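Local coordinates for protein abietadiene synthase, chloroplastic (Abies grandis, PDB 3S9V) that is a largely helical chloroplast terpene synthase that combines an N-terminal terpene synthase domain with a metal-binding terpene synthase domain, at residues A[227-232]-A[309-314]; A[251-256]-A[265-270]; A[502-507]-A[526-531]; A[532-537]-A[642-647]. All blocks are in the same frame, centred on the assembly; numbering follows the deposited sequence.

Interaction 1 (A[227-232]-A[309-314]); sequences SFLSSP and IGWARE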
loop_
_atom_site.group_PDB
_atom_site.type_symbol
_atom_site.label_atom_id
_atom_site.label_comp_id
_atom_site.label_asym_id
_atom_site.label_seq_id
_atom_site.Cartn_x
_atom_site.Cartn_y
_atom_site.Cartn_z
ATOM N N SER A 227 -23.696 -13.815 15.579
ATOM C CA SER A 227 -23.763 -14.195 14.174
ATOM C C SER A 227 -22.947 -15.438 13.918
ATOM O O SER A 227 -22.189 -15.895 14.774
ATOM C CB SER A 227 -23.208 -13.090 13.281
ATOM O OG SER A 227 -21.808 -13.259 13.099
ATOM N N PHE A 228 -23.114 -15.984 12.722
ATOM C CA PHE A 228 -22.338 -17.129 12.297
ATOM C C PHE A 228 -21.519 -16.582 11.131
ATOM O O PHE A 228 -22.030 -16.350 10.033
ATOM C CB PHE A 228 -23.271 -18.277 11.921
ATOM C CG PHE A 228 -23.734 -19.068 13.118
ATOM C CD1 PHE A 228 -22.975 -20.133 13.597
ATOM C CD2 PHE A 228 -24.866 -18.676 13.833
ATOM C CE1 PHE A 228 -23.323 -20.794 14.773
ATOM C CE2 PHE A 228 -25.228 -19.328 15.015
ATOM C CZ PHE A 228 -24.453 -20.390 15.489
ATOM N N LEU A 229 -20.247 -16.323 11.426
ATOM C CA LEU A 229 -19.287 -15.747 10.490
ATOM C C LEU A 229 -19.800 -14.496 9.787
ATOM O O LEU A 229 -19.551 -14.285 8.600
ATOM C CB LEU A 229 -18.824 -16.775 9.458
ATOM C CG LEU A 229 -17.296 -16.819 9.538
ATOM C CD1 LEU A 229 -16.874 -18.139 10.127
ATOM C CD2 LEU A 229 -16.676 -16.601 8.181
ATOM N N SER A 230 -20.526 -13.684 10.549
ATOM C CA SER A 230 -21.094 -12.412 10.109
ATOM C C SER A 230 -22.151 -12.459 9.018
ATOM O O SER A 230 -22.585 -11.408 8.539
ATOM C CB SER A 230 -19.977 -11.457 9.682
ATOM O OG SER A 230 -19.513 -11.743 8.380
ATOM N N SER A 231 -22.582 -13.659 8.639
ATOM C CA SER A 231 -23.587 -13.812 7.587
ATOM C C SER A 231 -25.034 -13.804 8.093
ATOM O O SER A 231 -25.432 -14.662 8.877
ATOM C CB SER A 231 -23.324 -15.112 6.822
ATOM O OG SER A 231 -24.393 -15.418 5.948
ATOM N N PRO A 232 -25.846 -12.830 7.647
ATOM C CA PRO A 232 -27.249 -12.738 8.073
ATOM C C PRO A 232 -28.099 -13.943 7.657
ATOM O O PRO A 232 -28.904 -14.443 8.443
ATOM C CB PRO A 232 -27.720 -11.454 7.403
ATOM C CG PRO A 232 -26.480 -10.630 7.383
ATOM C CD PRO A 232 -25.462 -11.622 6.900
ATOM N N ILE A 309 -6.650 -9.975 12.908
ATOM C CA ILE A 309 -8.011 -9.480 12.951
ATOM C C ILE A 309 -8.793 -9.915 11.739
ATOM O O ILE A 309 -8.233 -10.427 10.773
ATOM C CB ILE A 309 -8.038 -7.942 13.032
ATOM C CG1 ILE A 309 -7.303 -7.338 11.832
ATOM C CG2 ILE A 309 -7.364 -7.489 14.319
ATOM C CD1 ILE A 309 -7.391 -5.799 11.741
ATOM N N GLY A 310 -10.101 -9.723 11.812
ATOM C CA GLY A 310 -10.965 -10.070 10.705
ATOM C C GLY A 310 -11.435 -8.758 10.121
ATOM O O GLY A 310 -10.774 -7.740 10.288
ATOM N N TRP A 311 -12.588 -8.771 9.467
ATOM C CA TRP A 311 -13.125 -7.571 8.860
ATOM C C TRP A 311 -14.003 -6.803 9.836
ATOM O O TRP A 311 -14.260 -5.613 9.649
ATOM C CB TRP A 311 -13.916 -7.949 7.605
ATOM C CG TRP A 311 -14.866 -9.082 7.818
ATOM C CD1 TRP A 311 -16.173 -9.000 8.196
ATOM C CD2 TRP A 311 -14.577 -10.478 7.674
ATOM N NE1 TRP A 311 -16.721 -10.257 8.291
ATOM C CE2 TRP A 311 -15.763 -11.184 7.977
ATOM C CE3 TRP A 311 -13.429 -11.202 7.317
ATOM C CZ2 TRP A 311 -15.837 -12.587 7.933
ATOM C CZ3 TRP A 311 -13.501 -12.597 7.272
ATOM C CH2 TRP A 311 -14.698 -13.273 7.579
ATOM N N ALA A 312 -14.451 -7.494 10.882
ATOM C CA ALA A 312 -15.308 -6.896 11.899
ATOM C C ALA A 312 -14.700 -7.059 13.276
ATOM O O ALA A 312 -14.001 -8.039 13.536
ATOM C CB ALA A 312 -16.682 -7.545 11.880
ATOM N N ARG A 313 -14.977 -6.092 14.148
ATOM C CA ARG A 313 -14.490 -6.116 15.521
ATOM C C ARG A 313 -14.820 -7.479 16.121
ATOM O O ARG A 313 -15.905 -8.007 15.911
ATOM C CB ARG A 313 -15.168 -5.002 16.331
ATOM C CG ARG A 313 -16.697 -4.978 16.197
ATOM C CD ARG A 313 -17.389 -5.808 17.280
ATOM N NE ARG A 313 -18.832 -5.945 17.061
ATOM C CZ ARG A 313 -19.388 -6.819 16.224
ATOM N NH1 ARG A 313 -18.635 -7.651 15.515
ATOM N NH2 ARG A 313 -20.705 -6.864 16.092
ATOM N N GLU A 314 -13.871 -8.049 16.853
ATOM C CA GLU A 314 -14.057 -9.350 17.492
ATOM C C GLU A 314 -14.636 -10.381 16.529
ATOM O O GLU A 314 -15.597 -11.069 16.858
ATOM C CB GLU A 314 -14.977 -9.230 18.717
ATOM C CG GLU A 314 -15.308 -7.799 19.175
ATOM C CD GLU A 314 -14.113 -7.031 19.726
ATOM O OE1 GLU A 314 -13.167 -6.739 18.964
ATOM O OE2 GLU A 314 -14.129 -6.713 20.935
#
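Ser230 and Trp311 form a buried loop-to-loop contact in the N-terminal terpene synthase domain. A type I' beta turn, Phe228 to Ser231, meets the loop between helices 290-301 and 320-332. The turn closes with Ser231 N bonded to Phe228 O at 3.1 Å. Leu229 and Ser230 fill its two central positions, both with positive phi. Ser230 points its CB toward the indole, and Leu229 comes near with its end. Trp311 NE1 donates to Ser230 OG at 3.2 Å, with an angle of 150° at the hydrogen. The acceptor lies only 11° out of the indole plane, so the N-H meets it edge-on. The same hydroxyl donates to Leu229 O. It can turn back because OG sits between its own N and carbonyl carbon (chi1 80°). Two bonds thus fix the rotation of this buried hydroxyl. Leu229 crosses the indole at about a right angle and touches its edge, with CD2 3.9 Å from Trp311 CH2. Ser231, the last residue of the turn, caps helix 232-242 through a bond from Ser234 N to its OG. Arg313, two residues past Trp311, forms a salt bridge with Asp225. Ser227 OG makes an ST motif, accepting Ser230 N at 2.9 Å.

Interaction 2 (A[251-256]-A[265-270]); sequences LNFVLK and HYPLDL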
loop_
_atom_site.group_PDB
_atom_site.type_symbol
_atom_site.label_atom_id
_atom_site.label_comp_id
_atom_site.label_asym_id
_atom_site.label_seq_id
_atom_site.Cartn_x
_atom_site.Cartn_y
_atom_site.Cartn_z
ATOM N N LEU A 251 -29.478 -10.230 14.243
ATOM C CA LEU A 251 -30.327 -9.751 13.162
ATOM C C LEU A 251 -30.938 -8.403 13.540
ATOM O O LEU A 251 -30.989 -7.494 12.717
ATOM C CB LEU A 251 -31.410 -10.784 12.826
ATOM C CG LEU A 251 -30.844 -12.122 12.324
ATOM C CD1 LEU A 251 -31.973 -13.089 12.033
ATOM C CD2 LEU A 251 -30.009 -11.900 11.068
ATOM N N ASN A 252 -31.393 -8.269 14.783
ATOM C CA ASN A 252 -31.953 -6.998 15.237
ATOM C C ASN A 252 -30.882 -5.912 15.099
ATOM O O ASN A 252 -31.164 -4.792 14.668
ATOM C CB ASN A 252 -32.392 -7.076 16.706
ATOM C CG ASN A 252 -33.650 -7.899 16.898
ATOM O OD1 ASN A 252 -34.575 -7.840 16.081
ATOM N ND2 ASN A 252 -33.704 -8.659 17.994
ATOM N N PHE A 253 -29.652 -6.261 15.480
ATOM C CA PHE A 253 -28.515 -5.350 15.409
ATOM C C PHE A 253 -28.242 -4.908 13.974
ATOM O O PHE A 253 -27.954 -3.737 13.721
ATOM C CB PHE A 253 -27.277 -6.022 16.027
ATOM C CG PHE A 253 -25.970 -5.367 15.661
ATOM C CD1 PHE A 253 -25.238 -5.812 14.560
ATOM C CD2 PHE A 253 -25.462 -4.323 16.424
ATOM C CE1 PHE A 253 -24.014 -5.228 14.224
ATOM C CE2 PHE A 253 -24.240 -3.733 16.098
ATOM C CZ PHE A 253 -23.515 -4.187 14.993
ATOM N N VAL A 254 -28.335 -5.838 13.028
ATOM C CA VAL A 254 -28.114 -5.490 11.631
ATOM C C VAL A 254 -29.255 -4.601 11.147
ATOM O O VAL A 254 -29.026 -3.607 10.461
ATOM C CB VAL A 254 -28.041 -6.746 10.737
ATOM C CG1 VAL A 254 -28.081 -6.343 9.271
ATOM C CG2 VAL A 254 -26.771 -7.525 11.043
ATOM N N LEU A 255 -30.483 -4.958 11.512
ATOM C CA LEU A 255 -31.652 -4.183 11.107
ATOM C C LEU A 255 -31.710 -2.817 11.784
ATOM O O LEU A 255 -32.414 -1.916 11.317
ATOM C CB LEU A 255 -32.936 -4.963 11.389
ATOM C CG LEU A 255 -33.174 -6.096 10.392
ATOM C CD1 LEU A 255 -34.329 -6.958 10.840
ATOM C CD2 LEU A 255 -33.445 -5.495 9.018
ATOM N N LYS A 256 -30.975 -2.662 12.880
ATOM C CA LYS A 256 -30.948 -1.384 13.573
ATOM C C LYS A 256 -30.244 -0.398 12.647
ATOM O O LYS A 256 -30.624 0.771 12.553
ATOM C CB LYS A 256 -30.185 -1.501 14.896
ATOM C CG LYS A 256 -30.017 -0.177 15.634
ATOM C CD LYS A 256 -29.423 -0.368 17.023
ATOM C CE LYS A 256 -28.026 -0.978 16.968
ATOM N NZ LYS A 256 -27.025 -0.085 16.315
ATOM N N HIS A 265 -22.967 -9.608 4.915
ATOM C CA HIS A 265 -22.046 -9.776 6.040
ATOM C C HIS A 265 -21.914 -8.450 6.773
ATOM O O HIS A 265 -21.859 -7.382 6.156
ATOM C CB HIS A 265 -20.681 -10.283 5.570
ATOM C CG HIS A 265 -20.183 -9.619 4.327
ATOM N ND1 HIS A 265 -19.314 -10.237 3.454
ATOM C CD2 HIS A 265 -20.444 -8.399 3.797
ATOM C CE1 HIS A 265 -19.064 -9.430 2.438
ATOM N NE2 HIS A 265 -19.737 -8.308 2.623
ATOM N N TYR A 266 -21.888 -8.523 8.096
ATOM C CA TYR A 266 -21.806 -7.335 8.929
ATOM C C TYR A 266 -21.338 -7.760 10.316
ATOM O O TYR A 266 -21.542 -8.905 10.719
ATOM C CB TYR A 266 -23.193 -6.681 9.029
ATOM C CG TYR A 266 -23.178 -5.171 9.098
ATOM C CD1 TYR A 266 -22.687 -4.409 8.034
ATOM C CD2 TYR A 266 -23.630 -4.501 10.235
ATOM C CE1 TYR A 266 -22.638 -3.008 8.107
ATOM C CE2 TYR A 266 -23.588 -3.099 10.317
ATOM C CZ TYR A 266 -23.090 -2.366 9.250
ATOM O OH TYR A 266 -23.050 -0.998 9.330
ATOM N N PRO A 267 -20.664 -6.856 11.048
ATOM C CA PRO A 267 -20.343 -5.496 10.596
ATOM C C PRO A 267 -19.095 -5.487 9.704
ATOM O O PRO A 267 -18.528 -6.545 9.401
ATOM C CB PRO A 267 -20.149 -4.734 11.911
ATOM C CG PRO A 267 -19.582 -5.789 12.827
ATOM C CD PRO A 267 -20.419 -7.008 12.499
ATOM N N LEU A 268 -18.660 -4.299 9.290
ATOM C CA LEU A 268 -17.494 -4.180 8.416
ATOM C C LEU A 268 -16.564 -3.048 8.852
ATOM O O LEU A 268 -15.816 -2.498 8.043
ATOM C CB LEU A 268 -17.971 -3.931 6.981
ATOM C CG LEU A 268 -18.893 -5.005 6.387
ATOM C CD1 LEU A 268 -19.420 -4.546 5.036
ATOM C CD2 LEU A 268 -18.128 -6.322 6.242
ATOM N N ASP A 269 -16.609 -2.726 10.142
ATOM C CA ASP A 269 -15.839 -1.632 10.719
ATOM C C ASP A 269 -14.319 -1.615 10.558
ATOM O O ASP A 269 -13.737 -0.547 10.387
ATOM C CB ASP A 269 -16.194 -1.478 12.204
ATOM C CG ASP A 269 -16.017 -2.768 12.993
ATOM O OD1 ASP A 269 -15.813 -2.684 14.225
ATOM O OD2 ASP A 269 -16.094 -3.862 12.396
ATOM N N LEU A 270 -13.665 -2.769 10.618
ATOM C CA LEU A 270 -12.208 -2.789 10.474
ATOM C C LEU A 270 -11.824 -2.757 8.999
ATOM O O LEU A 270 -10.859 -2.096 8.589
ATOM C CB LEU A 270 -11.618 -4.040 11.125
ATOM C CG LEU A 270 -11.945 -4.344 12.589
ATOM C CD1 LEU A 270 -11.012 -5.445 13.062
ATOM C CD2 LEU A 270 -11.765 -3.101 13.455
#
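Tyr266 packs against Phe253 and Val254 of helix 245-258. The contact is apolar and buried. Followed outward, Tyr266 starts at CB, which points toward the helix and lies 4.2 Å from Val254 CG2. That methyl stands beside the backbone N of Val254, while CG1 takes the place anti to that N. On the ring, CD2 is next: it approaches Phe253 CE1 to 4.1 Å. Phe253 CE1 arrives at the edge of the tyrosine ring, close to its plane, and the two side chains cross at about a right angle. Phe253 reaches this place because its CG is anti to the backbone N (chi1 163°), which brings CE1 within reach of Tyr266 and Pro267. At the tip, the tyrosine OH is hydrogen-bonded to Gly50 O, near the start of the chain. Pro267 follows through a cis peptide bond. It folds back on the tyrosine, with its CB 3.9 Å above the plane of one ring face, offset toward the rim. Its CD also meets Phe253 CE1, at 4.4 Å. Further aromatic rings extend the cluster: Phe258 packs edge-to-face with Tyr266, and Tyr49 does so with Phe253. The segment 265-270 thus runs from His265, whose ring meets Tyr453 of strand 452-453 edge-to-face, past the side of helix 245-258 and into the start of helix 269-282.

Interaction 3 (A[502-507]-A[526-531]); sequences ERVTEI and VYTKTS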
loop_
_atom_site.group_PDB
_atom_site.type_symbol
_atom_site.label_atom_id
_atom_site.label_comp_id
_atom_site.label_asym_id
_atom_site.label_seq_id
_atom_site.Cartn_x
_atom_site.Cartn_y
_atom_site.Cartn_z
ATOM N N GLU A 502 25.705 18.885 -16.542
ATOM C CA GLU A 502 24.536 19.564 -15.991
ATOM C C GLU A 502 23.357 18.592 -15.910
ATOM O O GLU A 502 23.165 17.772 -16.812
ATOM C CB GLU A 502 24.179 20.764 -16.877
ATOM C CG GLU A 502 22.967 21.564 -16.426
ATOM C CD GLU A 502 21.644 20.947 -16.843
ATOM O OE1 GLU A 502 20.593 21.464 -16.408
ATOM O OE2 GLU A 502 21.650 19.958 -17.609
ATOM N N ARG A 503 22.574 18.683 -14.834
ATOM C CA ARG A 503 21.421 17.801 -14.645
ATOM C C ARG A 503 20.484 18.243 -13.521
ATOM O O ARG A 503 20.103 17.446 -12.658
ATOM C CB ARG A 503 21.906 16.374 -14.386
ATOM C CG ARG A 503 23.079 16.284 -13.429
ATOM C CD ARG A 503 23.618 14.865 -13.369
ATOM N NE ARG A 503 24.968 14.815 -12.817
ATOM C CZ ARG A 503 25.748 13.740 -12.849
ATOM N NH1 ARG A 503 25.314 12.618 -13.408
ATOM N NH2 ARG A 503 26.970 13.791 -12.337
ATOM N N VAL A 504 20.100 19.515 -13.550
ATOM C CA VAL A 504 19.214 20.085 -12.539
ATOM C C VAL A 504 17.872 19.358 -12.456
ATOM O O VAL A 504 17.361 19.122 -11.366
ATOM C CB VAL A 504 18.945 21.586 -12.815
ATOM C CG1 VAL A 504 17.943 22.134 -11.809
ATOM C CG2 VAL A 504 20.247 22.365 -12.736
ATOM N N THR A 505 17.308 19.017 -13.610
ATOM C CA THR A 505 16.022 18.324 -13.674
ATOM C C THR A 505 16.080 16.981 -12.968
ATOM O O THR A 505 15.246 16.666 -12.123
ATOM C CB THR A 505 15.596 18.064 -15.132
ATOM O OG1 THR A 505 15.494 19.309 -15.834
ATOM C CG2 THR A 505 14.259 17.349 -15.172
ATOM N N GLU A 506 17.071 16.188 -13.347
ATOM C CA GLU A 506 17.284 14.867 -12.778
ATOM C C GLU A 506 17.446 14.969 -11.261
ATOM O O GLU A 506 16.925 14.143 -10.515
ATOM C CB GLU A 506 18.531 14.266 -13.425
ATOM C CG GLU A 506 18.881 12.846 -13.059
ATOM C CD GLU A 506 20.041 12.340 -13.904
ATOM O OE1 GLU A 506 19.873 12.253 -15.141
ATOM O OE2 GLU A 506 21.120 12.045 -13.341
ATOM N N ILE A 507 18.154 16.001 -10.814
ATOM C CA ILE A 507 18.389 16.220 -9.390
ATOM C C ILE A 507 17.172 16.786 -8.662
ATOM O O ILE A 507 16.923 16.450 -7.501
ATOM C CB ILE A 507 19.584 17.168 -9.171
ATOM C CG1 ILE A 507 20.880 16.459 -9.564
ATOM C CG2 ILE A 507 19.643 17.623 -7.718
ATOM C CD1 ILE A 507 22.121 17.308 -9.373
ATOM N N VAL A 526 16.797 24.197 -1.742
ATOM C CA VAL A 526 18.068 23.997 -1.070
ATOM C C VAL A 526 18.567 22.560 -1.195
ATOM O O VAL A 526 19.762 22.323 -1.240
ATOM C CB VAL A 526 17.975 24.385 0.420
ATOM C CG1 VAL A 526 19.324 24.178 1.095
ATOM C CG2 VAL A 526 17.537 25.843 0.549
ATOM N N TYR A 527 17.642 21.613 -1.258
ATOM C CA TYR A 527 17.992 20.203 -1.391
ATOM C C TYR A 527 18.636 20.020 -2.765
ATOM O O TYR A 527 19.681 19.384 -2.909
ATOM C CB TYR A 527 16.720 19.347 -1.279
ATOM C CG TYR A 527 16.944 17.858 -1.214
ATOM C CD1 TYR A 527 17.482 17.164 -2.291
ATOM C CD2 TYR A 527 16.608 17.139 -0.067
ATOM C CE1 TYR A 527 17.680 15.787 -2.232
ATOM C CE2 TYR A 527 16.798 15.771 0.004
ATOM C CZ TYR A 527 17.335 15.097 -1.083
ATOM O OH TYR A 527 17.520 13.732 -1.014
ATOM N N THR A 528 17.997 20.602 -3.771
ATOM C CA THR A 528 18.472 20.519 -5.139
ATOM C C THR A 528 19.838 21.173 -5.347
ATOM O O THR A 528 20.723 20.586 -5.977
ATOM C CB THR A 528 17.458 21.165 -6.087
ATOM O OG1 THR A 528 16.204 20.477 -5.968
ATOM C CG2 THR A 528 17.958 21.107 -7.528
ATOM N N LYS A 529 20.010 22.386 -4.829
ATOM C CA LYS A 529 21.281 23.084 -4.975
ATOM C C LYS A 529 22.393 22.350 -4.244
ATOM O O LYS A 529 23.486 22.168 -4.780
ATOM C CB LYS A 529 21.165 24.519 -4.463
ATOM C CG LYS A 529 20.417 25.428 -5.435
ATOM C CD LYS A 529 20.097 26.781 -4.827
ATOM C CE LYS A 529 19.296 27.631 -5.808
ATOM N NZ LYS A 529 18.834 28.912 -5.200
ATOM N N THR A 530 22.106 21.916 -3.023
ATOM C CA THR A 530 23.093 21.199 -2.234
ATOM C C THR A 530 23.482 19.873 -2.886
ATOM O O THR A 530 24.657 19.522 -2.912
ATOM C CB THR A 530 22.574 20.942 -0.816
ATOM O OG1 THR A 530 22.054 22.168 -0.278
ATOM C CG2 THR A 530 23.701 20.459 0.072
ATOM N N SER A 531 22.504 19.143 -3.419
ATOM C CA SER A 531 22.788 17.872 -4.085
ATOM C C SER A 531 23.644 18.114 -5.322
ATOM O O SER A 531 24.615 17.398 -5.568
ATOM C CB SER A 531 21.495 17.174 -4.510
ATOM O OG SER A 531 20.698 16.847 -3.391
#
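Ser531, which Ile507 touches, is bonded to a flat group, the peptide carbonyl of Tyr527. One face of that group receives Ser531 N and the opposite face receives Ser531 OG, so two bonds grip Tyr527 O. The hydroxyl is 2.8 Å from Tyr527 O and stands 37° out of the carbonyl plane. This is helix packing in the all-helical metal-binding domain of a terpene synthase. The start of helix 504-514 lies against helix 521-541. Ile507 carries most of the contact, and its CG2 branch does the touching. That methyl is anti to the backbone N, which sets it against Thr528 and Ser531, one helical turn apart. It lies 3.7 Å from Ser531 CB and 3.9 Å from Thr528 CG2. Thr528 also turns its methyl anti to the backbone N, so carbon faces carbon here. Its hydroxyl goes back to Arg524 O in its own helix. Val504 adds a looser touch, with CG1 4.4 Å from Thr528 CG2. Leu485 of helix 461-491 touches both Val504 and Thr528. The helices come close, with Ile507 CA only 6.0 Å from Thr528 CA. Ile507 CG2 even reaches the backbone, 3.6 Å from Thr528 O.

Interaction 4 (A[532-537]-A[642-647]); sequences NFTVIL and GTVVLI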
loop_
_atom_site.group_PDB
_atom_site.type_symbol
_atom_site.label_atom_id
_atom_site.label_comp_id
_atom_site.label_asym_id
_atom_site.label_seq_id
_atom_site.Cartn_x
_atom_site.Cartn_y
_atom_site.Cartn_z
ATOM N N ASN A 532 23.279 19.125 -6.106
ATOM C CA ASN A 532 24.031 19.444 -7.314
ATOM C C ASN A 532 25.475 19.766 -6.939
ATOM O O ASN A 532 26.411 19.377 -7.641
ATOM C CB ASN A 532 23.403 20.630 -8.048
ATOM C CG ASN A 532 23.479 20.476 -9.554
ATOM O OD1 ASN A 532 24.553 20.246 -10.109
ATOM N ND2 ASN A 532 22.339 20.596 -10.223
ATOM N N PHE A 533 25.667 20.466 -5.828
ATOM C CA PHE A 533 27.022 20.781 -5.414
ATOM C C PHE A 533 27.799 19.562 -4.939
ATOM O O PHE A 533 29.018 19.529 -5.068
ATOM C CB PHE A 533 27.036 21.873 -4.346
ATOM C CG PHE A 533 27.298 23.239 -4.909
ATOM C CD1 PHE A 533 26.267 24.158 -5.062
ATOM C CD2 PHE A 533 28.571 23.580 -5.356
ATOM C CE1 PHE A 533 26.497 25.393 -5.653
ATOM C CE2 PHE A 533 28.813 24.817 -5.950
ATOM C CZ PHE A 533 27.771 25.724 -6.098
ATOM N N THR A 534 27.115 18.559 -4.393
ATOM C CA THR A 534 27.835 17.363 -3.963
ATOM C C THR A 534 28.291 16.609 -5.215
ATOM O O THR A 534 29.305 15.918 -5.192
ATOM C CB THR A 534 26.968 16.431 -3.071
ATOM O OG1 THR A 534 25.811 15.988 -3.794
ATOM C CG2 THR A 534 26.521 17.164 -1.831
ATOM N N VAL A 535 27.551 16.765 -6.310
ATOM C CA VAL A 535 27.904 16.108 -7.569
ATOM C C VAL A 535 29.093 16.812 -8.208
ATOM O O VAL A 535 30.045 16.164 -8.647
ATOM C CB VAL A 535 26.722 16.119 -8.567
ATOM C CG1 VAL A 535 27.212 15.794 -9.978
ATOM C CG2 VAL A 535 25.683 15.106 -8.133
ATOM N N ILE A 536 29.027 18.141 -8.250
ATOM C CA ILE A 536 30.081 18.974 -8.822
ATOM C C ILE A 536 31.406 18.796 -8.077
ATOM O O ILE A 536 32.457 18.592 -8.695
ATOM C CB ILE A 536 29.678 20.481 -8.779
ATOM C CG1 ILE A 536 28.522 20.749 -9.751
ATOM C CG2 ILE A 536 30.865 21.360 -9.124
ATOM C CD1 ILE A 536 27.972 22.164 -9.652
ATOM N N LEU A 537 31.356 18.882 -6.750
ATOM C CA LEU A 537 32.557 18.733 -5.939
ATOM C C LEU A 537 33.065 17.296 -5.982
ATOM O O LEU A 537 34.270 17.049 -5.896
ATOM C CB LEU A 537 32.285 19.168 -4.495
ATOM C CG LEU A 537 31.913 20.650 -4.347
ATOM C CD1 LEU A 537 31.794 21.020 -2.876
ATOM C CD2 LEU A 537 32.969 21.505 -5.008
ATOM N N GLY A 642 24.306 12.502 3.573
ATOM C CA GLY A 642 24.220 13.168 4.858
ATOM C C GLY A 642 24.232 14.689 4.726
ATOM O O GLY A 642 23.445 15.376 5.372
ATOM N N THR A 643 25.132 15.201 3.889
ATOM C CA THR A 643 25.295 16.642 3.651
ATOM C C THR A 643 24.007 17.287 3.133
ATOM O O THR A 643 23.579 18.340 3.629
ATOM C CB THR A 643 26.450 16.885 2.643
ATOM O OG1 THR A 643 27.682 16.519 3.267
ATOM C CG2 THR A 643 26.515 18.354 2.191
ATOM N N VAL A 644 23.392 16.638 2.148
ATOM C CA VAL A 644 22.153 17.116 1.565
ATOM C C VAL A 644 21.079 17.241 2.653
ATOM O O VAL A 644 20.377 18.248 2.746
ATOM C CB VAL A 644 21.673 16.142 0.482
ATOM C CG1 VAL A 644 20.397 16.673 -0.168
ATOM C CG2 VAL A 644 22.782 15.936 -0.547
ATOM N N VAL A 645 20.969 16.214 3.487
ATOM C CA VAL A 645 19.993 16.217 4.567
ATOM C C VAL A 645 20.243 17.295 5.620
ATOM O O VAL A 645 19.343 18.058 5.962
ATOM C CB VAL A 645 19.955 14.848 5.281
ATOM C CG1 VAL A 645 19.125 14.941 6.555
ATOM C CG2 VAL A 645 19.366 13.801 4.347
ATOM N N LEU A 646 21.466 17.357 6.130
ATOM C CA LEU A 646 21.792 18.316 7.169
ATOM C C LEU A 646 21.591 19.779 6.772
ATOM O O LEU A 646 21.235 20.613 7.607
ATOM C CB LEU A 646 23.214 18.066 7.659
ATOM C CG LEU A 646 23.356 16.695 8.343
ATOM C CD1 LEU A 646 24.806 16.448 8.742
ATOM C CD2 LEU A 646 22.456 16.632 9.568
ATOM N N ILE A 647 21.801 20.100 5.504
ATOM C CA ILE A 647 21.592 21.473 5.082
ATOM C C ILE A 647 20.106 21.721 4.786
ATOM O O ILE A 647 19.568 22.766 5.145
ATOM C CB ILE A 647 22.485 21.813 3.879
ATOM C CG1 ILE A 647 23.954 21.631 4.297
ATOM C CG2 ILE A 647 22.226 23.243 3.419
ATOM C CD1 ILE A 647 24.963 22.077 3.284
#
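A helix-helix contact in the all-helical class I terpene synthase fold brings Thr534 of helix 521-541 against Thr643 and Val644 of helix 641-648. The last turn of helix 521-541 carries most of the aspartate-rich DDxxD sequence of this family, which in relatives binds magnesium. Helix 641-648 is short and follows helix 628-638 after a brief break. The contact is small, buried and made of methyl groups. Thr534 points toward the other helix, and one atom, CG2, does all the touching. It lies anti to the carbonyl carbon, while OG1 takes the place between N and carbonyl carbon (chi1 60°). From there the hydroxyl bonds to Ser531 O in its own helix, which leaves the methyl as the part that faces across. Thr643 also presents its methyl, and the two threonine side chains lie alongside each other, running opposite ways. The hydroxyl of Thr643 has other partners, Gln609 OE1 and Arg666 NH1, so this buried polar atom is satisfied away from the methyl contact. Val644 crosses Thr534 at about a right angle and offers CG2, the branch beside its backbone N. Around the contact, Trp606 and Tyr613 of helix 599-621 pack on Thr534, as does Ala640 from the loop before helix 641-648. The nearest CA atoms, those of Thr534 and Val644, are 7.9 Å apart. Thr534 CG2 touches both neighbours almost equally, at 4.2 Å from Thr643 CG2 and 4.1 Å from Val644 CG2.

In the fold
The four contacts form two pairs on opposite sides of the chain's centre. Interactions 1 and 2 belong to the N-terminal terpene synthase domain, with centres about 9 Å apart. Interaction 2 falls within the chain span that interaction 1 brings together. They touch directly: Ser230 O meets Tyr266 N, and Asp269 OD2 meets Arg313 N, both probable hydrogen bonds. Interactions 3 and 4 follow later in the chain, in the metal-binding domain. Their centres are also about 9 Å apart, and both use helix 521-541, which packs on helix 504-514 and then on helix 641-648. The pairs' nearest atoms are about 34 Å apart, so each pair is local to its own domain.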